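Local structure of STU0660 (Streptococcus thermophilus, 3ZTH) at residues V24-E29 with I256-V261. The protein probably binds DNA as a large, magnesium-binding Csn2 protein of the CRISPR-mediated immune system of its bacterium. Numbering follows the deposited sequence.
Sequences VGQNNE and ILSDQV
The carboxamide of Asn27 meets Ser258 at its edge: Ser258 O lies close to the amide plane and receives ND2 of Asn27 at 3.1 Å. Asn27 belongs to the strand-to-helix turn after strand 20-24, placed as the P-loop is in P-loop NTPases, consistent with the protein's clan. At the acceptor the geometry is less regular: ND2 of Asn27 stands 41° out of the carbonyl plane of Ser258. At the amide's other end Asn27 OD1 accepts the backbone N of Leu30, an N-cap for helix 28-43. CG anti to the backbone N (chi1 -167°) turns the group toward Ser258. The two bonds together tie the start of helix 28-43 to the turn after strand 254-257.

Strands 20-24 and 254-257 run parallel here, Val24 bridging Ile256, and Leu257 N gives Val24 O a bond of 2.7 Å. Where the strands end, Gly25 CA approaches Leu257 O to 3.3 Å, a CA-H...O contact; Gly25, with no side chain, lets the two backbones come this close. The same Leu257 O accepts Asn27 N at 3.1 Å in its carbonyl plane.

The side chain of Leu257 packs on Leu30, Lys31 and Thr34 of helix 28-43. Gln26 is a residue of the magnesium site together with Asp240, while its NE2 is hydrogen-bonded to Pro298 O and only weakly to Asp240 OD2. Its backbone is fixed from the other segment: Ser258 OG, which is also hydrogen-bonded to Thr302 OG1 and Leu300 O, accepts Gln26 N at 3.0 Å along a nearly straight N-H...O line of 176°.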
ATOM      1  N   VAL A  24      -2.256 -34.023  27.418  1.00 27.04           N
ATOM      2  CA  VAL A  24      -2.488 -33.590  28.790  1.00 27.57           C
ATOM      3  C   VAL A  24      -1.162 -33.567  29.551  1.00 27.16           C
ATOM      4  O   VAL A  24      -0.130 -33.945  29.004  1.00 27.94           O
ATOM      5  CB  VAL A  24      -3.461 -34.574  29.466  1.00 29.09           C
ATOM      6  CG1 VAL A  24      -3.546 -34.298  30.924  1.00 36.91           C
ATOM      7  CG2 VAL A  24      -4.846 -34.454  28.843  1.00 29.17           C
ATOM      8  N   GLY A  25      -1.177 -33.132  30.804  1.00 24.25           N
ATOM      9  CA  GLY A  25       0.064 -33.107  31.555  1.00 25.33           C
ATOM     10  C   GLY A  25       0.264 -31.829  32.343  1.00 25.58           C
ATOM     11  O   GLY A  25      -0.399 -30.824  32.093  1.00 23.41           O
ATOM     12  N   GLN A  26       1.192 -31.865  33.292  1.00 27.71           N
ATOM     13  CA  GLN A  26       1.451 -30.706  34.129  1.00 28.87           C
ATOM     14  C   GLN A  26       2.510 -29.786  33.556  1.00 29.65           C
ATOM     15  O   GLN A  26       2.688 -28.674  34.040  1.00 29.47           O
ATOM     16  CB  GLN A  26       1.839 -31.154  35.540  1.00 29.63           C
ATOM     17  CG  GLN A  26       0.720 -31.897  36.250  1.00 31.79           C
ATOM     18  CD  GLN A  26      -0.600 -31.132  36.193  1.00 35.44           C
ATOM     19  OE1 GLN A  26      -0.744 -30.079  36.812  1.00 38.31           O
ATOM     20  NE2 GLN A  26      -1.561 -31.655  35.434  1.00 32.64           N
ATOM     21  N   ASN A  27       3.206 -30.240  32.518  1.00 30.25           N
ATOM     22  CA  ASN A  27       4.243 -29.427  31.893  1.00 28.91           C
ATOM     23  C   ASN A  27       3.597 -28.501  30.858  1.00 30.77           C
ATOM     24  O   ASN A  27       3.746 -28.689  29.643  1.00 30.76           O
ATOM     25  CB  ASN A  27       5.268 -30.331  31.215  1.00 27.83           C
ATOM     26  CG  ASN A  27       6.523 -29.584  30.815  1.00 28.24           C
ATOM     27  OD1 ASN A  27       6.490 -28.374  30.561  1.00 28.48           O
ATOM     28  ND2 ASN A  27       7.633 -30.303  30.740  1.00 22.90           N
ATOM     29  N   ASN A  28       2.873 -27.497  31.346  1.00 31.13           N
ATOM     30  CA  ASN A  28       2.175 -26.559  30.476  1.00 31.15           C
ATOM     31  C   ASN A  28       3.039 -25.877  29.418  1.00 31.15           C
ATOM     32  O   ASN A  28       2.613 -25.720  28.274  1.00 31.40           O
ATOM     33  CB  ASN A  28       1.439 -25.524  31.326  1.00 31.08           C
ATOM     34  CG  ASN A  28       0.277 -26.134  32.086  1.00 36.14           C
ATOM     35  OD1 ASN A  28      -0.049 -27.309  31.889  1.00 38.00           O
ATOM     36  ND2 ASN A  28      -0.360 -25.348  32.952  1.00 36.81           N
ATOM     37  N   GLU A  29       4.251 -25.489  29.786  1.00 30.91           N
ATOM     38  CA  GLU A  29       5.141 -24.835  28.844  1.00 30.58           C
ATOM     39  C   GLU A  29       5.438 -25.765  27.673  1.00 28.77           C
ATOM     40  O   GLU A  29       5.379 -25.365  26.513  1.00 26.49           O
ATOM     41  CB  GLU A  29       6.436 -24.434  29.545  1.00 33.24           C
ATOM     42  CG  GLU A  29       6.193 -23.646  30.828  1.00 43.67           C
ATOM     43  CD  GLU A  29       6.121 -24.523  32.084  1.00 49.68           C
ATOM     44  OE1 GLU A  29       5.362 -25.526  32.111  1.00 49.64           O
ATOM     45  OE2 GLU A  29       6.835 -24.193  33.058  1.00 53.69           O
ATOM     46  N   ILE A 256       0.687 -37.947  27.707  1.00 27.88           N
ATOM     47  CA  ILE A 256       0.965 -37.253  28.955  1.00 26.94           C
ATOM     48  C   ILE A 256       2.281 -36.506  28.819  1.00 28.71           C
ATOM     49  O   ILE A 256       3.320 -37.120  28.587  1.00 31.19           O
ATOM     50  CB  ILE A 256       1.104 -38.245  30.127  1.00 27.00           C
ATOM     51  CG1 ILE A 256      -0.066 -39.226  30.125  1.00 26.04           C
ATOM     52  CG2 ILE A 256       1.165 -37.488  31.453  1.00 24.63           C
ATOM     53  CD1 ILE A 256       0.076 -40.338  31.141  1.00 26.94           C
ATOM     54  N   LEU A 257       2.231 -35.187  28.954  1.00 28.24           N
ATOM     55  CA  LEU A 257       3.422 -34.355  28.867  1.00 29.92           C
ATOM     56  C   LEU A 257       3.712 -33.709  30.221  1.00 32.07           C
ATOM     57  O   LEU A 257       3.180 -32.637  30.529  1.00 34.15           O
ATOM     58  CB  LEU A 257       3.230 -33.267  27.806  1.00 27.89           C
ATOM     59  CG  LEU A 257       3.884 -33.542  26.444  1.00 30.63           C
ATOM     60  CD1 LEU A 257       3.375 -34.867  25.896  1.00 31.38           C
ATOM     61  CD2 LEU A 257       3.597 -32.398  25.463  1.00 27.09           C
ATOM     62  N   SER A 258       4.546 -34.354  31.036  1.00 32.54           N
ATOM     63  CA  SER A 258       4.883 -33.812  32.357  1.00 34.07           C
ATOM     64  C   SER A 258       6.390 -33.771  32.565  1.00 33.42           C
ATOM     65  O   SER A 258       7.114 -33.241  31.727  1.00 31.46           O
ATOM     66  CB  SER A 258       4.231 -34.637  33.476  1.00 35.55           C
ATOM     67  OG  SER A 258       2.831 -34.397  33.575  1.00 39.80           O
ATOM     68  N   ASP A 259       6.867 -34.306  33.686  1.00 34.62           N
ATOM     69  CA  ASP A 259       8.308 -34.319  33.921  1.00 36.59           C
ATOM     70  C   ASP A 259       8.918 -35.288  32.916  1.00 36.82           C
ATOM     71  O   ASP A 259      10.133 -35.352  32.742  1.00 36.23           O
ATOM     72  CB  ASP A 259       8.642 -34.761  35.347  1.00 36.90           C
ATOM     73  CG  ASP A 259       8.153 -33.782  36.388  1.00 39.15           C
ATOM     74  OD1 ASP A 259       8.124 -32.566  36.111  1.00 41.38           O
ATOM     75  OD2 ASP A 259       7.807 -34.225  37.499  1.00 45.75           O
ATOM     76  N   GLN A 260       8.048 -36.042  32.255  1.00 37.08           N
ATOM     77  CA  GLN A 260       8.460 -36.990  31.234  1.00 38.75           C
ATOM     78  C   GLN A 260       7.318 -37.118  30.241  1.00 36.64           C
ATOM     79  O   GLN A 260       6.199 -36.671  30.517  1.00 34.06           O
ATOM     80  CB  GLN A 260       8.788 -38.352  31.859  1.00 43.71           C
ATOM     81  CG  GLN A 260      10.274 -38.701  31.791  1.00 50.13           C
ATOM     82  CD  GLN A 260      10.777 -39.358  33.058  1.00 55.33           C
ATOM     83  OE1 GLN A 260      10.203 -40.346  33.533  1.00 58.75           O
ATOM     84  NE2 GLN A 260      11.859 -38.814  33.617  1.00 54.86           N
ATOM     85  N   VAL A 261       7.607 -37.700  29.082  1.00 34.53           N
ATOM     86  CA  VAL A 261       6.591 -37.883  28.061  1.00 34.31           C
ATOM     87  C   VAL A 261       6.303 -39.360  27.794  1.00 34.48           C
ATOM     88  O   VAL A 261       7.213 -40.142  27.522  1.00 36.40           O
ATOM     89  CB  VAL A 261       7.002 -37.191  26.733  1.00 34.18           C
ATOM     90  CG1 VAL A 261       5.960 -37.468  25.645  1.00 32.35           C
ATOM     91  CG2 VAL A 261       7.114 -35.691  26.945  1.00 32.37           C
TER